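Local coordinates for protein VP1 (Merkel cell polyomavirus, PDB 4FMH) that forms the pentamers that build the icosahedral viral capsid and binds sialylated oligosaccharides that serve in attachment to host cells, at residues Tyr50-Lys55 with Lys64-Ala69; Ser58-Ile63 with Tyr151-Pro156; Val110-Met115 with Gly260-Thr265; Gly129-Met134 with Ser215-Ser220. All coordinates share one frame; numbering follows the deposited sequence.

Interaction 1 (Tyr50-Lys55 with Lys64-Ala69); sequences YDLQPK and KENLPA. With SIA (N-acetyl-alpha-neuraminic acid), chain U.
The backbone NH of Tyr50 donates to the carbonyl O of Glu65 (N to O 3.2 Å), and this is where the loop segment 50-55 meets the short 3-10 turn at Lys64-Glu65. The side chain of Asn66 makes the second link: its ND2 gives a hydrogen bond to Asp51 O at 3.0 Å, from above the carbonyl plane and tilted out of its own amide plane. With CG anti to its carbonyl carbon (chi1 -80°), Asn66 swings its amide over to the backbone of 50-51, while its CB lies 3.7 Å from Leu52 CD2 as the two side chains slide past each other in opposite directions.

Tyr50 and Glu65 run side by side and point the same way. The CB of Glu65 sits over one face of the phenol ring, 3.8 Å from the centroid, a CH-pi contact, and CG follows along the ring toward CZ. Beyond this the chain bends at chi2, and the carboxylate and ring planes are 21° apart.

The ring also meets the sugar: Tyr50 CD1 is 3.7 Å from the acetyl methyl C11 of the sialic acid. Next to it, Asp51 OD1 takes the amide hydrogen of the same N-acetyl group from N5 at 2.8 Å, in a nearly straight bond (163°). The other oxygen, OD2, is held by a salt bridge to Lys264, which would favour a charged carboxylate. Tyr50 and Asp51 thus read the N-acetyl group in the sialic acid site, built from surface loops of the jelly-roll subunit.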
# COMPACT_ATOMS: atom_id res chain seq x y z
N TYR B 50 18.38 -20.66 15.05
CA TYR B 50 18.19 -22.09 14.83
C TYR B 50 16.72 -22.31 14.42
O TYR B 50 16.04 -21.37 14.02
CB TYR B 50 18.57 -22.92 16.06
CG TYR B 50 20.07 -23.11 16.27
CD1 TYR B 50 21.00 -22.59 15.36
CD2 TYR B 50 20.55 -23.86 17.35
CE1 TYR B 50 22.36 -22.78 15.55
CE2 TYR B 50 21.91 -24.05 17.54
CZ TYR B 50 22.81 -23.51 16.64
OH TYR B 50 24.16 -23.71 16.83
N ASP B 51 16.24 -23.54 14.54
CA ASP B 51 14.87 -23.83 14.10
C ASP B 51 13.85 -23.43 15.15
O ASP B 51 13.92 -23.84 16.31
CB ASP B 51 14.74 -25.31 13.70
CG ASP B 51 15.70 -25.69 12.60
OD1 ASP B 51 16.28 -26.79 12.67
OD2 ASP B 51 15.90 -24.87 11.66
N LEU B 52 12.90 -22.60 14.73
CA LEU B 52 11.86 -22.09 15.61
C LEU B 52 10.67 -23.04 15.61
O LEU B 52 10.10 -23.35 14.55
CB LEU B 52 11.44 -20.68 15.18
CG LEU B 52 12.52 -19.61 15.35
CD1 LEU B 52 12.32 -18.47 14.36
CD2 LEU B 52 12.58 -19.08 16.79
N GLN B 53 10.30 -23.52 16.79
CA GLN B 53 9.23 -24.50 16.95
C GLN B 53 8.48 -24.28 18.25
O GLN B 53 9.11 -24.03 19.28
CB GLN B 53 9.79 -25.92 16.98
CG GLN B 53 10.53 -26.39 15.74
CD GLN B 53 10.83 -27.88 15.79
OE1 GLN B 53 9.97 -28.71 15.48
NE2 GLN B 53 12.05 -28.23 16.17
N PRO B 54 7.15 -24.43 18.23
CA PRO B 54 6.40 -24.56 19.48
C PRO B 54 6.80 -25.86 20.18
O PRO B 54 6.84 -26.90 19.54
CB PRO B 54 4.94 -24.66 19.02
CG PRO B 54 4.94 -24.30 17.58
CD PRO B 54 6.28 -24.61 17.05
N LYS B 55 7.07 -25.78 21.48
CA LYS B 55 7.48 -26.96 22.26
C LYS B 55 6.39 -28.04 22.28
O LYS B 55 6.71 -29.23 22.27
CB LYS B 55 7.86 -26.55 23.69
CG LYS B 55 8.40 -27.66 24.57
CD LYS B 55 8.89 -27.09 25.89
CE LYS B 55 8.93 -28.15 26.99
NZ LYS B 55 9.25 -27.56 28.32
N LYS B 64 19.20 -19.45 23.41
CA LYS B 64 19.79 -18.18 22.96
C LYS B 64 19.75 -18.03 21.44
O LYS B 64 19.52 -16.93 20.93
CB LYS B 64 21.25 -18.07 23.38
CG LYS B 64 21.53 -17.91 24.85
CD LYS B 64 23.02 -17.65 25.08
CE LYS B 64 23.90 -18.72 24.43
NZ LYS B 64 25.17 -18.16 23.91
N GLU B 65 19.98 -19.14 20.74
CA GLU B 65 20.09 -19.12 19.28
C GLU B 65 18.75 -18.81 18.60
O GLU B 65 18.72 -18.51 17.41
CB GLU B 65 20.66 -20.44 18.76
CG GLU B 65 22.15 -20.67 19.05
CD GLU B 65 22.45 -21.07 20.49
OE1 GLU B 65 21.52 -21.51 21.22
OE2 GLU B 65 23.62 -20.95 20.89
N ASN B 66 17.67 -18.87 19.36
CA ASN B 66 16.33 -18.60 18.84
C ASN B 66 15.76 -17.25 19.27
O ASN B 66 14.55 -16.99 19.14
CB ASN B 66 15.37 -19.73 19.20
CG ASN B 66 15.51 -20.92 18.26
OD1 ASN B 66 16.25 -20.87 17.28
ND2 ASN B 66 14.80 -22.00 18.57
N LEU B 67 16.65 -16.38 19.76
CA LEU B 67 16.25 -15.08 20.29
C LEU B 67 17.00 -13.92 19.60
O LEU B 67 18.00 -13.41 20.15
CB LEU B 67 16.46 -15.06 21.82
CG LEU B 67 15.67 -16.11 22.63
CD1 LEU B 67 16.15 -16.22 24.08
CD2 LEU B 67 14.15 -15.85 22.58
N PRO B 68 16.53 -13.51 18.40
CA PRO B 68 17.11 -12.34 17.74
C PRO B 68 17.13 -11.14 18.68
O PRO B 68 16.17 -10.92 19.44
CB PRO B 68 16.18 -12.09 16.54
CG PRO B 68 15.63 -13.45 16.23
CD PRO B 68 15.46 -14.12 17.58
N ALA B 69 18.22 -10.40 18.66
CA ALA B 69 18.44 -9.31 19.59
C ALA B 69 18.81 -8.04 18.83
O ALA B 69 19.18 -8.10 17.65
CB ALA B 69 19.53 -9.69 20.59
C1 SIA U . 16.38 -30.39 9.57
C2 SIA U . 17.90 -30.52 9.50
C3 SIA U . 18.48 -29.25 8.84
C4 SIA U . 18.51 -28.02 9.75
C5 SIA U . 19.13 -28.34 11.11
C6 SIA U . 18.51 -29.60 11.74
C7 SIA U . 19.28 -29.99 13.02
C8 SIA U . 18.53 -30.95 13.95
C9 SIA U . 18.50 -32.39 13.44
C10 SIA U . 20.04 -26.51 12.47
C11 SIA U . 19.71 -25.33 13.32
N5 SIA U . 18.99 -27.17 11.96
O1A SIA U . 15.78 -29.74 8.68
O1B SIA U . 15.75 -30.94 10.51
O4 SIA U . 19.27 -26.95 9.15
O6 SIA U . 18.48 -30.70 10.81
O7 SIA U . 20.56 -30.51 12.67
O8 SIA U . 19.12 -30.95 15.25
O9 SIA U . 17.23 -32.62 12.82
O10 SIA U . 21.20 -26.83 12.25

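Interaction 2 (Ser58-Ile63 with Tyr151-Pro156); sequences SPDQPI and YQTQYP
Gln154 N donates to Asp60 O at 2.9 Å in a nearly straight bond (167°), joining two irregular loops that run in roughly the same direction. Beside it the side chains of Gln61 and Gln154 lie alongside each other, with Gln61 NE2 bonded to Gln154 OE1 at 3.1 Å and the two amide planes turned 52° apart. The amide of Gln154 is also packed by a proline, Pro59 CG lying 3.6 Å from its CD; Pro59 follows a cis peptide bond.

Pro62 fits closely between its neighbours. Its CD touches Gln154 O and Thr153 CG2, and its CG comes to 3.9 Å from Tyr155 CD1. Thr153 CG2, set anti to its own backbone N, meets Pro62 and also lies over one face of the Tyr155 ring. Further along, Pro156 CG presses on Pro62 O at 3.2 Å.

Two waters complete the seam: one donates to Asp60 OD2 and Thr153 OG1, the other to Pro62 O and Gln154 O. In the next shell, Asp60 OD2 pairs with His111 of the second subunit, Thr153 OG1 with Asp150 O, and Tyr155 OH with Glu198. The arrangement is proline-rich loop-to-loop packing, outside the strands of the jelly roll and beside a subunit interface of the VP1 pentamer.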
# COMPACT_ATOMS: atom_id res chain seq x y z
N SER B 58 4.12 -27.04 28.13
CA SER B 58 4.54 -25.90 28.94
C SER B 58 5.63 -26.28 29.94
O SER B 58 5.64 -27.40 30.44
CB SER B 58 3.34 -25.28 29.66
OG SER B 58 2.90 -26.09 30.74
N PRO B 59 6.55 -25.34 30.23
CA PRO B 59 6.65 -24.00 29.64
C PRO B 59 7.63 -23.94 28.47
O PRO B 59 8.42 -24.87 28.27
CB PRO B 59 7.17 -23.16 30.80
CG PRO B 59 8.05 -24.11 31.57
CD PRO B 59 7.54 -25.52 31.32
N ASP B 60 7.57 -22.85 27.71
CA ASP B 60 8.56 -22.57 26.68
C ASP B 60 9.91 -22.30 27.37
O ASP B 60 9.98 -21.56 28.35
CB ASP B 60 8.13 -21.34 25.86
CG ASP B 60 9.00 -21.11 24.64
OD1 ASP B 60 9.66 -22.07 24.15
OD2 ASP B 60 9.03 -19.96 24.15
N GLN B 61 10.96 -22.94 26.86
CA GLN B 61 12.31 -22.72 27.37
C GLN B 61 13.23 -22.46 26.18
O GLN B 61 14.04 -23.31 25.81
CB GLN B 61 12.78 -23.93 28.19
CG GLN B 61 12.01 -24.11 29.52
CD GLN B 61 12.22 -25.49 30.14
OE1 GLN B 61 12.25 -26.51 29.45
NE2 GLN B 61 12.33 -25.53 31.47
N PRO B 62 13.10 -21.27 25.56
CA PRO B 62 13.81 -20.99 24.31
C PRO B 62 15.32 -20.89 24.51
O PRO B 62 15.77 -20.41 25.55
CB PRO B 62 13.24 -19.63 23.88
CG PRO B 62 12.75 -19.00 25.13
CD PRO B 62 12.30 -20.12 26.02
N ILE B 63 16.09 -21.35 23.53
CA ILE B 63 17.55 -21.24 23.57
C ILE B 63 18.01 -19.88 23.01
O ILE B 63 17.29 -19.25 22.22
CB ILE B 63 18.24 -22.39 22.79
CG1 ILE B 63 17.78 -22.38 21.32
CG2 ILE B 63 17.96 -23.74 23.48
CD1 ILE B 63 18.47 -23.42 20.42
N TYR B 151 4.10 -14.56 29.67
CA TYR B 151 4.88 -14.29 30.89
C TYR B 151 5.51 -15.56 31.48
O TYR B 151 6.46 -15.47 32.26
CB TYR B 151 4.03 -13.57 31.96
CG TYR B 151 3.32 -14.50 32.92
CD1 TYR B 151 3.90 -14.86 34.14
CD2 TYR B 151 2.07 -15.03 32.61
CE1 TYR B 151 3.26 -15.72 35.02
CE2 TYR B 151 1.41 -15.88 33.48
CZ TYR B 151 2.01 -16.22 34.68
OH TYR B 151 1.36 -17.07 35.54
N GLN B 152 4.98 -16.72 31.10
CA GLN B 152 5.48 -18.00 31.61
C GLN B 152 6.71 -18.52 30.87
O GLN B 152 7.30 -19.52 31.29
CB GLN B 152 4.37 -19.05 31.63
CG GLN B 152 3.27 -18.75 32.64
CD GLN B 152 2.21 -19.84 32.74
OE1 GLN B 152 2.05 -20.67 31.84
NE2 GLN B 152 1.47 -19.84 33.84
N THR B 153 7.10 -17.84 29.79
CA THR B 153 8.31 -18.18 29.05
C THR B 153 9.54 -18.13 29.98
O THR B 153 9.72 -17.17 30.75
CB THR B 153 8.53 -17.23 27.85
OG1 THR B 153 7.33 -17.14 27.06
CG2 THR B 153 9.67 -17.72 26.97
N GLN B 154 10.36 -19.17 29.91
CA GLN B 154 11.56 -19.26 30.75
C GLN B 154 12.78 -18.99 29.89
O GLN B 154 13.32 -19.90 29.26
CB GLN B 154 11.65 -20.63 31.43
CG GLN B 154 10.41 -21.00 32.23
CD GLN B 154 10.62 -22.17 33.17
OE1 GLN B 154 11.52 -23.00 32.99
NE2 GLN B 154 9.77 -22.26 34.19
N TYR B 155 13.19 -17.72 29.85
CA TYR B 155 14.34 -17.32 29.06
C TYR B 155 15.62 -17.80 29.75
O TYR B 155 15.64 -17.95 30.97
CB TYR B 155 14.35 -15.80 28.85
CG TYR B 155 13.20 -15.33 27.98
CD1 TYR B 155 13.27 -15.43 26.59
CD2 TYR B 155 12.04 -14.80 28.54
CE1 TYR B 155 12.21 -15.02 25.77
CE2 TYR B 155 10.97 -14.37 27.73
CZ TYR B 155 11.06 -14.49 26.35
OH TYR B 155 10.01 -14.08 25.55
N PRO B 156 16.68 -18.08 28.97
CA PRO B 156 17.93 -18.52 29.60
C PRO B 156 18.43 -17.46 30.56
O PRO B 156 18.36 -16.26 30.25
CB PRO B 156 18.90 -18.66 28.42
CG PRO B 156 18.02 -18.78 27.20
CD PRO B 156 16.82 -17.94 27.51
O HOH W 1 7.06 -18.25 24.56
O HOH W 2 15.41 -21.18 28.38

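Interaction 3 (Val110-Met115 with Gly260-Thr265); sequences VHYWDM and GFLFKT. With SIA (N-acetyl-alpha-neuraminic acid), chain U.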
# COMPACT_ATOMS: atom_id res chain seq x y z
N VAL B 110 16.73 -18.34 -4.59
CA VAL B 110 15.66 -19.32 -4.36
C VAL B 110 16.14 -20.75 -4.60
O VAL B 110 15.37 -21.63 -4.97
CB VAL B 110 14.39 -19.01 -5.21
CG1 VAL B 110 13.69 -17.72 -4.71
CG2 VAL B 110 14.72 -18.95 -6.71
N HIS B 111 17.43 -20.97 -4.36
CA HIS B 111 18.07 -22.25 -4.65
C HIS B 111 19.06 -22.63 -3.56
O HIS B 111 20.07 -23.30 -3.83
CB HIS B 111 18.74 -22.22 -6.03
CG HIS B 111 19.69 -21.09 -6.20
ND1 HIS B 111 21.00 -21.14 -5.77
CD2 HIS B 111 19.52 -19.85 -6.73
CE1 HIS B 111 21.60 -19.99 -6.03
NE2 HIS B 111 20.72 -19.19 -6.61
N TYR B 112 18.76 -22.23 -2.32
CA TYR B 112 19.48 -22.74 -1.15
C TYR B 112 19.35 -24.27 -1.18
O TYR B 112 18.27 -24.78 -1.43
CB TYR B 112 18.91 -22.14 0.14
CG TYR B 112 19.35 -22.87 1.39
CD1 TYR B 112 20.71 -22.94 1.73
CD2 TYR B 112 18.43 -23.49 2.22
CE1 TYR B 112 21.12 -23.62 2.88
CE2 TYR B 112 18.83 -24.16 3.36
CZ TYR B 112 20.18 -24.23 3.68
OH TYR B 112 20.59 -24.90 4.81
N TRP B 113 20.45 -24.99 -0.94
CA TRP B 113 20.46 -26.43 -1.23
C TRP B 113 19.37 -27.19 -0.48
O TRP B 113 18.82 -28.17 -1.01
CB TRP B 113 21.85 -27.06 -1.00
CG TRP B 113 22.28 -27.19 0.43
CD1 TRP B 113 23.08 -26.32 1.12
CD2 TRP B 113 21.96 -28.25 1.34
NE1 TRP B 113 23.27 -26.77 2.40
CE2 TRP B 113 22.60 -27.95 2.57
CE3 TRP B 113 21.20 -29.42 1.24
CZ2 TRP B 113 22.49 -28.79 3.70
CZ3 TRP B 113 21.09 -30.26 2.37
CH2 TRP B 113 21.74 -29.93 3.58
N ASP B 114 19.05 -26.73 0.73
CA ASP B 114 18.06 -27.39 1.58
C ASP B 114 16.77 -26.57 1.70
O ASP B 114 16.09 -26.63 2.72
CB ASP B 114 18.64 -27.65 2.97
CG ASP B 114 17.91 -28.75 3.72
OD1 ASP B 114 17.29 -29.63 3.08
OD2 ASP B 114 17.95 -28.74 4.97
N MET B 115 16.44 -25.82 0.65
CA MET B 115 15.26 -24.96 0.66
C MET B 115 14.00 -25.77 0.38
O MET B 115 13.98 -26.56 -0.56
CB MET B 115 15.38 -23.87 -0.40
CG MET B 115 14.90 -22.50 0.05
SD MET B 115 15.46 -21.21 -1.09
CE MET B 115 15.55 -19.79 0.01
N GLY B 260 12.73 -12.21 7.41
CA GLY B 260 11.87 -13.35 7.12
C GLY B 260 12.48 -14.70 7.45
O GLY B 260 13.56 -14.77 8.04
N PHE B 261 11.77 -15.76 7.05
CA PHE B 261 12.17 -17.13 7.35
C PHE B 261 12.92 -17.77 6.20
O PHE B 261 12.57 -17.57 5.03
CB PHE B 261 10.94 -18.02 7.60
CG PHE B 261 10.15 -17.66 8.82
CD1 PHE B 261 10.61 -18.00 10.09
CD2 PHE B 261 8.91 -17.03 8.70
CE1 PHE B 261 9.85 -17.69 11.23
CE2 PHE B 261 8.15 -16.72 9.83
CZ PHE B 261 8.63 -17.05 11.09
N LEU B 262 13.94 -18.56 6.54
CA LEU B 262 14.50 -19.55 5.64
C LEU B 262 13.68 -20.82 5.83
O LEU B 262 13.62 -21.37 6.94
CB LEU B 262 15.97 -19.81 5.95
CG LEU B 262 16.72 -20.79 5.03
CD1 LEU B 262 16.86 -20.26 3.60
CD2 LEU B 262 18.08 -21.14 5.62
N PHE B 263 13.03 -21.26 4.76
CA PHE B 263 12.19 -22.45 4.79
C PHE B 263 13.00 -23.66 4.36
O PHE B 263 13.43 -23.74 3.21
CB PHE B 263 11.01 -22.28 3.84
CG PHE B 263 9.96 -21.32 4.34
CD1 PHE B 263 10.09 -19.95 4.15
CD2 PHE B 263 8.84 -21.80 5.01
CE1 PHE B 263 9.11 -19.06 4.62
CE2 PHE B 263 7.85 -20.92 5.48
CZ PHE B 263 8.00 -19.55 5.29
N LYS B 264 13.20 -24.58 5.30
CA LYS B 264 14.03 -25.76 5.05
C LYS B 264 13.17 -26.95 4.60
O LYS B 264 12.01 -27.06 4.99
CB LYS B 264 14.84 -26.12 6.30
CG LYS B 264 15.69 -24.97 6.83
CD LYS B 264 16.36 -25.33 8.14
CE LYS B 264 17.28 -24.21 8.60
NZ LYS B 264 17.80 -24.44 9.98
N THR B 265 13.76 -27.83 3.78
CA THR B 265 13.07 -28.99 3.20
C THR B 265 12.18 -29.76 4.19
O THR B 265 11.05 -30.11 3.87
CB THR B 265 14.09 -29.97 2.56
OG1 THR B 265 14.97 -29.25 1.69
CG2 THR B 265 13.37 -31.07 1.74
C1 SIA U . 16.38 -30.39 9.57
C2 SIA U . 17.90 -30.52 9.50
C3 SIA U . 18.48 -29.25 8.84
C4 SIA U . 18.51 -28.02 9.75
C5 SIA U . 19.13 -28.34 11.11
C6 SIA U . 18.51 -29.60 11.74
C7 SIA U . 19.28 -29.99 13.02
C8 SIA U . 18.53 -30.95 13.95
C9 SIA U . 18.50 -32.39 13.44
C10 SIA U . 20.04 -26.51 12.47
C11 SIA U . 19.71 -25.33 13.32
N5 SIA U . 18.99 -27.17 11.96
O1A SIA U . 15.78 -29.74 8.68
O1B SIA U . 15.75 -30.94 10.51
O4 SIA U . 19.27 -26.95 9.15
O6 SIA U . 18.48 -30.70 10.81
O7 SIA U . 20.56 -30.51 12.67
O8 SIA U . 19.12 -30.95 15.25
O9 SIA U . 17.23 -32.62 12.82
O10 SIA U . 21.20 -26.83 12.25
O HOH W 3 14.63 -29.11 -0.95
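Leu262 packs tightly against Tyr112 and Met115 in the buried, apolar part of the contact. Its CD2 sits over a face of the Tyr112 ring, 4.3 Å from the centroid in a CH-pi contact, while CD1 touches Met115 CE at 3.9 Å; both partners cross the leucine at about a right angle. Tyr112 starts a type I turn ending at Met115, closed by Met115 N bonding to Tyr112 O. The turn brings Met115 beside Lys264, where a single beta bridge joins the loop to the chain just past strand 250-263 of the VP1 jelly roll. Across it Met115 CA contacts Phe263 O, and Asp114 O takes the NH of Thr265 at 2.8 Å.

Toward the exposed Thr265 the contact turns into a more open, water-bridged polar rim. Thr265 OG1 donates to Asp114 OD1 at 2.7 Å, approaching from above the carboxylate plane, and a water donates both to this hydroxyl and to Met115 O. The end of the Lys264 side chain leads away from the loop: extended beyond CG, it carries NZ to O4 of the sialic acid, a 3.0 Å hydrogen bond. The same NZ forms a salt bridge with Asp51, and the lysine makes a cation-pi contact with Trp45. Asp114 borders the sugar more distantly, OD2 lying 3.9 Å from its C3.

Interaction 4 (Gly129-Met134 with Ser215-Ser220); sequences GVNYHM and SIQTGS
Asn131 and Gln217 form a hydrogen-bonded pair in an antiparallel stretch of the VP1 jelly-roll sheet, where the axes of the short segments 131-134 and 215-217 approach to 4.7 Å, their directions 173° apart. Backbone bonds come first. Asn131 N to Gln217 O and Gln217 N to Asn131 O both measure 2.8 Å, and two further bonds link His133 with Ser215. Between these pairs Tyr132 and Ile216 face each other as a non-hydrogen-bonded pair. Strand 250-263 flanks 131-138, bonding to the backbone of Tyr132, while Ser215 and Ile216 pair with a strand of the second subunit, so the sheet continues across the interface.

The apolar contact lies on the Tyr132 and Ile216 face. Ile216 CG1 meets the edge of the tyrosine ring near its plane, 4.0 Å from CD1; the ring's hydroxyl bonds to Tyr70. At the loop end the contacts are to carbonyl oxygens: Val130 CG2 packs against Gly219 O, and Gly129 CA makes a CA-H...O contact with Ser220 O.

The polar side chains gather on the other face of the sheet, that of Asn131, His133 and Gln217. The amides of Asn131 and Gln217 lie side by side, their planes 55° apart, and both turn NH groups to one acceptor, Gly129 O. Gln217 NE2 reaches it in the carbonyl plane at 3.0 Å, Asn131 ND2 from above that plane at 3.2 Å. Gln217 NE2 also bonds Pro223 O, and Asn131 ND2 bonds Thr224 OG1. His133, bonded through ND1 to Asp257, uses its other nitrogen to fix the asparagine amide: NE2 donates to a lone pair of Asn131 OD1 at 2.6 Å.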
# COMPACT_ATOMS: atom_id res chain seq x y z
N GLY B 129 7.87 -13.70 5.18
CA GLY B 129 7.17 -13.85 6.44
C GLY B 129 7.47 -12.72 7.41
O GLY B 129 7.43 -11.55 7.04
N VAL B 130 7.75 -13.08 8.66
CA VAL B 130 7.92 -12.09 9.72
C VAL B 130 9.06 -11.11 9.41
O VAL B 130 10.20 -11.52 9.20
CB VAL B 130 8.16 -12.75 11.10
CG1 VAL B 130 8.47 -11.69 12.16
CG2 VAL B 130 6.94 -13.60 11.51
N ASN B 131 8.71 -9.82 9.36
CA ASN B 131 9.70 -8.74 9.29
C ASN B 131 9.63 -7.85 10.51
O ASN B 131 8.55 -7.58 11.05
CB ASN B 131 9.50 -7.88 8.04
CG ASN B 131 10.26 -8.42 6.83
OD1 ASN B 131 11.24 -7.82 6.39
ND2 ASN B 131 9.80 -9.55 6.29
N TYR B 132 10.80 -7.39 10.95
CA TYR B 132 10.88 -6.38 11.99
C TYR B 132 12.06 -5.48 11.65
O TYR B 132 13.19 -5.96 11.53
CB TYR B 132 11.08 -7.02 13.37
CG TYR B 132 11.11 -6.05 14.53
CD1 TYR B 132 9.93 -5.50 15.04
CD2 TYR B 132 12.32 -5.67 15.11
CE1 TYR B 132 9.95 -4.60 16.11
CE2 TYR B 132 12.36 -4.76 16.17
CZ TYR B 132 11.17 -4.24 16.67
OH TYR B 132 11.22 -3.35 17.73
N HIS B 133 11.77 -4.19 11.49
CA HIS B 133 12.79 -3.23 11.10
C HIS B 133 12.72 -1.98 11.96
O HIS B 133 11.66 -1.37 12.10
CB HIS B 133 12.66 -2.86 9.63
CG HIS B 133 12.78 -4.04 8.72
ND1 HIS B 133 13.99 -4.58 8.36
CD2 HIS B 133 11.83 -4.82 8.16
CE1 HIS B 133 13.79 -5.63 7.59
NE2 HIS B 133 12.49 -5.80 7.45
N MET B 134 13.86 -1.62 12.54
CA MET B 134 13.95 -0.42 13.35
C MET B 134 15.38 0.09 13.37
O MET B 134 16.33 -0.69 13.22
CB MET B 134 13.44 -0.68 14.79
CG MET B 134 14.40 -1.42 15.72
SD MET B 134 15.59 -0.38 16.62
CE MET B 134 14.50 0.56 17.68
N SER B 215 8.97 -0.73 12.51
CA SER B 215 7.77 -1.37 11.96
C SER B 215 7.87 -2.88 12.14
O SER B 215 8.97 -3.45 12.25
CB SER B 215 7.61 -1.02 10.47
OG SER B 215 8.65 -1.60 9.70
N ILE B 216 6.71 -3.53 12.16
CA ILE B 216 6.63 -4.98 12.16
C ILE B 216 5.73 -5.42 11.01
O ILE B 216 4.88 -4.66 10.54
CB ILE B 216 6.11 -5.55 13.52
CG1 ILE B 216 6.53 -7.02 13.70
CG2 ILE B 216 4.60 -5.35 13.67
CD1 ILE B 216 6.30 -7.56 15.13
N GLN B 217 5.94 -6.66 10.57
CA GLN B 217 5.06 -7.33 9.62
C GLN B 217 4.97 -8.79 10.03
O GLN B 217 5.99 -9.48 10.07
CB GLN B 217 5.64 -7.19 8.21
CG GLN B 217 5.05 -8.14 7.17
CD GLN B 217 5.81 -8.05 5.87
OE1 GLN B 217 5.77 -7.02 5.20
NE2 GLN B 217 6.54 -9.11 5.52
N THR B 218 3.77 -9.24 10.38
CA THR B 218 3.59 -10.66 10.75
C THR B 218 3.05 -11.46 9.56
O THR B 218 3.04 -10.96 8.44
CB THR B 218 2.74 -10.84 12.04
OG1 THR B 218 1.37 -10.49 11.80
CG2 THR B 218 3.30 -9.96 13.16
N GLY B 219 2.62 -12.70 9.79
CA GLY B 219 2.29 -13.62 8.70
C GLY B 219 3.48 -14.53 8.40
O GLY B 219 4.62 -14.15 8.62
N SER B 220 3.21 -15.73 7.90
CA SER B 220 4.26 -16.75 7.72
C SER B 220 5.05 -16.65 6.41
O SER B 220 6.25 -16.93 6.39
CB SER B 220 3.67 -18.16 7.86
OG SER B 220 2.58 -18.33 6.96

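In the fold
Interactions 1 and 3 share the sialic acid, their centres about 17 Å apart. Asp51 of one and Lys264 of the other form a salt bridge, OD2 to NZ 2.6 Å, so the two sides of the pocket are joined to each other as well as to the sugar. Interaction 2 backs interaction 1: Ile63 CD1 packs on Tyr50 CD2 at 3.7 Å, and Leu67 rests on Tyr155 and Pro156. Interaction 4, nested in sequence inside the loop that interaction 3 closes, has its centre about 18 Å from that of interaction 3 and its nearest atoms about 8 Å from those of interaction 1. Phe261 CE2 touches Val130 CG2 at 3.7 Å; strands 250-263 and 131-138 are neighbours in the sheet. All four contacts also touch the second subunit.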